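Local coordinates for protein trichomaglin (Trichosanthes lepiniana, PDB 1SGL) that probably cleaves RNA as an S-like ribonuclease of the ribonuclease T2 family, at residues E95-W98 and G99-E103. Numbering follows the deposited sequence.
Sequences EILW and GQQYE. With SO4 (sulfate ion), chain B.
Leu97 lays its CD1 methyl against Gln101, 4.1 Å from CG, the two side chains running side by side in the first turn of helix 97-106 of this ribonuclease T2 fold. Ile96 is the N-cap residue, and its carbonyl O accepts Gln100 N at 3.0 Å in a nearly straight bond (165°); the next two bonds of the helix, Gln101 N to Leu97 O and Tyr102 N to Trp98 O, follow in order. Beyond CG the Gln101 chain bends (chi2 -61°), which carries its amide to the sulfate. NE2 gives a hydrogen bond to Gln100 OE1, approaching from above that carbonyl plane, and reaches sulfate O2 at 3.2 Å, with a weak bond to O3. His43 and His105 also bind this sulfate, which probably marks the anion site where RNA phosphate would lie. Gln100 in turn is anchored through NE2 to Gln88 O. A leucine in place of Gln101 would probably leave the sulfate without its amide donor and Gln100 OE1 without this N-H, its amide less firmly fixed. On another side of the helix, the indole of Trp98 packs edge-to-face with Trp79 and bonds its carbonyl through NE1. Where the chain enters the helix from strand 94-95, Glu95 and Glu103 meet with their carboxylate planes 78° apart; Ser89 and Phe63 N bind Glu103, and a shared proton is likely to ease the approach of Glu95 OE2 to Glu103 OE1, 2.8 Å.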
loop_
_atom_site.group_PDB
_atom_site.type_symbol
_atom_site.label_atom_id
_atom_site.label_comp_id
_atom_site.label_asym_id
_atom_site.label_seq_id
_atom_site.Cartn_x
_atom_site.Cartn_y
_atom_site.Cartn_z
ATOM N N GLU A 95 -17.078 -5.197 3.221
ATOM C CA GLU A 95 -16.168 -6.035 2.454
ATOM C C GLU A 95 -14.810 -6.135 3.118
ATOM O O GLU A 95 -14.466 -5.320 3.972
ATOM C CB GLU A 95 -15.980 -5.447 1.056
ATOM C CG GLU A 95 -17.179 -5.566 0.151
ATOM C CD GLU A 95 -17.049 -6.724 -0.806
ATOM O OE1 GLU A 95 -16.680 -7.827 -0.343
ATOM O OE2 GLU A 95 -17.317 -6.535 -2.015
ATOM N N ILE A 96 -14.044 -7.148 2.733
ATOM C CA ILE A 96 -12.692 -7.295 3.253
ATOM C C ILE A 96 -11.864 -6.346 2.393
ATOM O O ILE A 96 -12.232 -6.061 1.252
ATOM C CB ILE A 96 -12.150 -8.725 3.069
ATOM C CG1 ILE A 96 -12.435 -9.202 1.644
ATOM C CG2 ILE A 96 -12.761 -9.651 4.100
ATOM C CD1 ILE A 96 -11.877 -10.565 1.332
ATOM N N LEU A 97 -10.753 -5.870 2.941
ATOM C CA LEU A 97 -9.868 -4.943 2.251
ATOM C C LEU A 97 -9.706 -5.211 0.755
ATOM O O LEU A 97 -9.951 -4.323 -0.058
ATOM C CB LEU A 97 -8.494 -4.941 2.922
ATOM C CG LEU A 97 -7.459 -3.966 2.356
ATOM C CD1 LEU A 97 -7.928 -2.521 2.564
ATOM C CD2 LEU A 97 -6.121 -4.201 3.038
ATOM N N TRP A 98 -9.308 -6.425 0.390
ATOM C CA TRP A 98 -9.110 -6.758 -1.018
ATOM C C TRP A 98 -10.346 -6.453 -1.855
ATOM O O TRP A 98 -10.240 -5.949 -2.978
ATOM C CB TRP A 98 -8.748 -8.238 -1.182
ATOM C CG TRP A 98 -7.711 -8.725 -0.219
ATOM C CD1 TRP A 98 -6.662 -8.011 0.297
ATOM C CD2 TRP A 98 -7.623 -10.033 0.354
ATOM N NE1 TRP A 98 -5.935 -8.793 1.159
ATOM C CE2 TRP A 98 -6.502 -10.039 1.214
ATOM C CE3 TRP A 98 -8.384 -11.203 0.224
ATOM C CZ2 TRP A 98 -6.123 -11.171 1.944
ATOM C CZ3 TRP A 98 -8.005 -12.331 0.951
ATOM C CH2 TRP A 98 -6.886 -12.304 1.799
ATOM N N GLY A 99 -11.515 -6.766 -1.302
ATOM C CA GLY A 99 -12.759 -6.527 -2.007
ATOM C C GLY A 99 -13.044 -5.049 -2.164
ATOM O O GLY A 99 -13.371 -4.588 -3.260
ATOM N N GLN A 100 -12.925 -4.308 -1.065
ATOM C CA GLN A 100 -13.169 -2.878 -1.086
ATOM C C GLN A 100 -12.253 -2.168 -2.084
ATOM O O GLN A 100 -12.713 -1.318 -2.852
ATOM C CB GLN A 100 -12.951 -2.273 0.292
ATOM C CG GLN A 100 -13.101 -0.765 0.292
ATOM C CD GLN A 100 -12.104 -0.089 1.197
ATOM O OE1 GLN A 100 -10.906 -0.346 1.109
ATOM N NE2 GLN A 100 -12.589 0.779 2.076
ATOM N N GLN A 101 -10.964 -2.515 -2.072
ATOM C CA GLN A 101 -10.011 -1.889 -2.985
ATOM C C GLN A 101 -10.370 -2.181 -4.426
ATOM O O GLN A 101 -10.315 -1.292 -5.280
ATOM C CB GLN A 101 -8.585 -2.365 -2.704
ATOM C CG GLN A 101 -8.006 -1.784 -1.433
ATOM C CD GLN A 101 -7.934 -0.271 -1.484
ATOM O OE1 GLN A 101 -7.297 0.295 -2.363
ATOM N NE2 GLN A 101 -8.595 0.389 -0.544
ATOM N N TYR A 102 -10.748 -3.425 -4.699
ATOM C CA TYR A 102 -11.118 -3.791 -6.056
ATOM C C TYR A 102 -12.372 -3.066 -6.555
ATOM O O TYR A 102 -12.380 -2.523 -7.658
ATOM C CB TYR A 102 -11.364 -5.290 -6.183
ATOM C CG TYR A 102 -11.906 -5.623 -7.552
ATOM C CD1 TYR A 102 -11.102 -5.485 -8.681
ATOM C CD2 TYR A 102 -13.250 -5.978 -7.734
ATOM C CE1 TYR A 102 -11.611 -5.682 -9.955
ATOM C CE2 TYR A 102 -13.773 -6.174 -9.013
ATOM C CZ TYR A 102 -12.943 -6.023 -10.118
ATOM O OH TYR A 102 -13.425 -6.201 -11.395
ATOM N N GLU A 103 -13.432 -3.077 -5.752
ATOM C CA GLU A 103 -14.683 -2.439 -6.146
ATOM C C GLU A 103 -14.580 -0.910 -6.216
ATOM O O GLU A 103 -15.036 -0.286 -7.171
ATOM C CB GLU A 103 -15.804 -2.822 -5.178
ATOM C CG GLU A 103 -16.133 -4.311 -5.119
ATOM C CD GLU A 103 -17.373 -4.593 -4.271
ATOM O OE1 GLU A 103 -17.518 -3.974 -3.191
ATOM O OE2 GLU A 103 -18.202 -5.436 -4.677
HETATM S S SO4 B . -8.960 4.028 0.244
HETATM O O1 SO4 B . -9.694 5.191 0.773
HETATM O O2 SO4 B . -9.815 3.323 -0.728
HETATM O O3 SO4 B . -8.624 3.122 1.354
HETATM O O4 SO4 B . -7.713 4.468 -0.415
#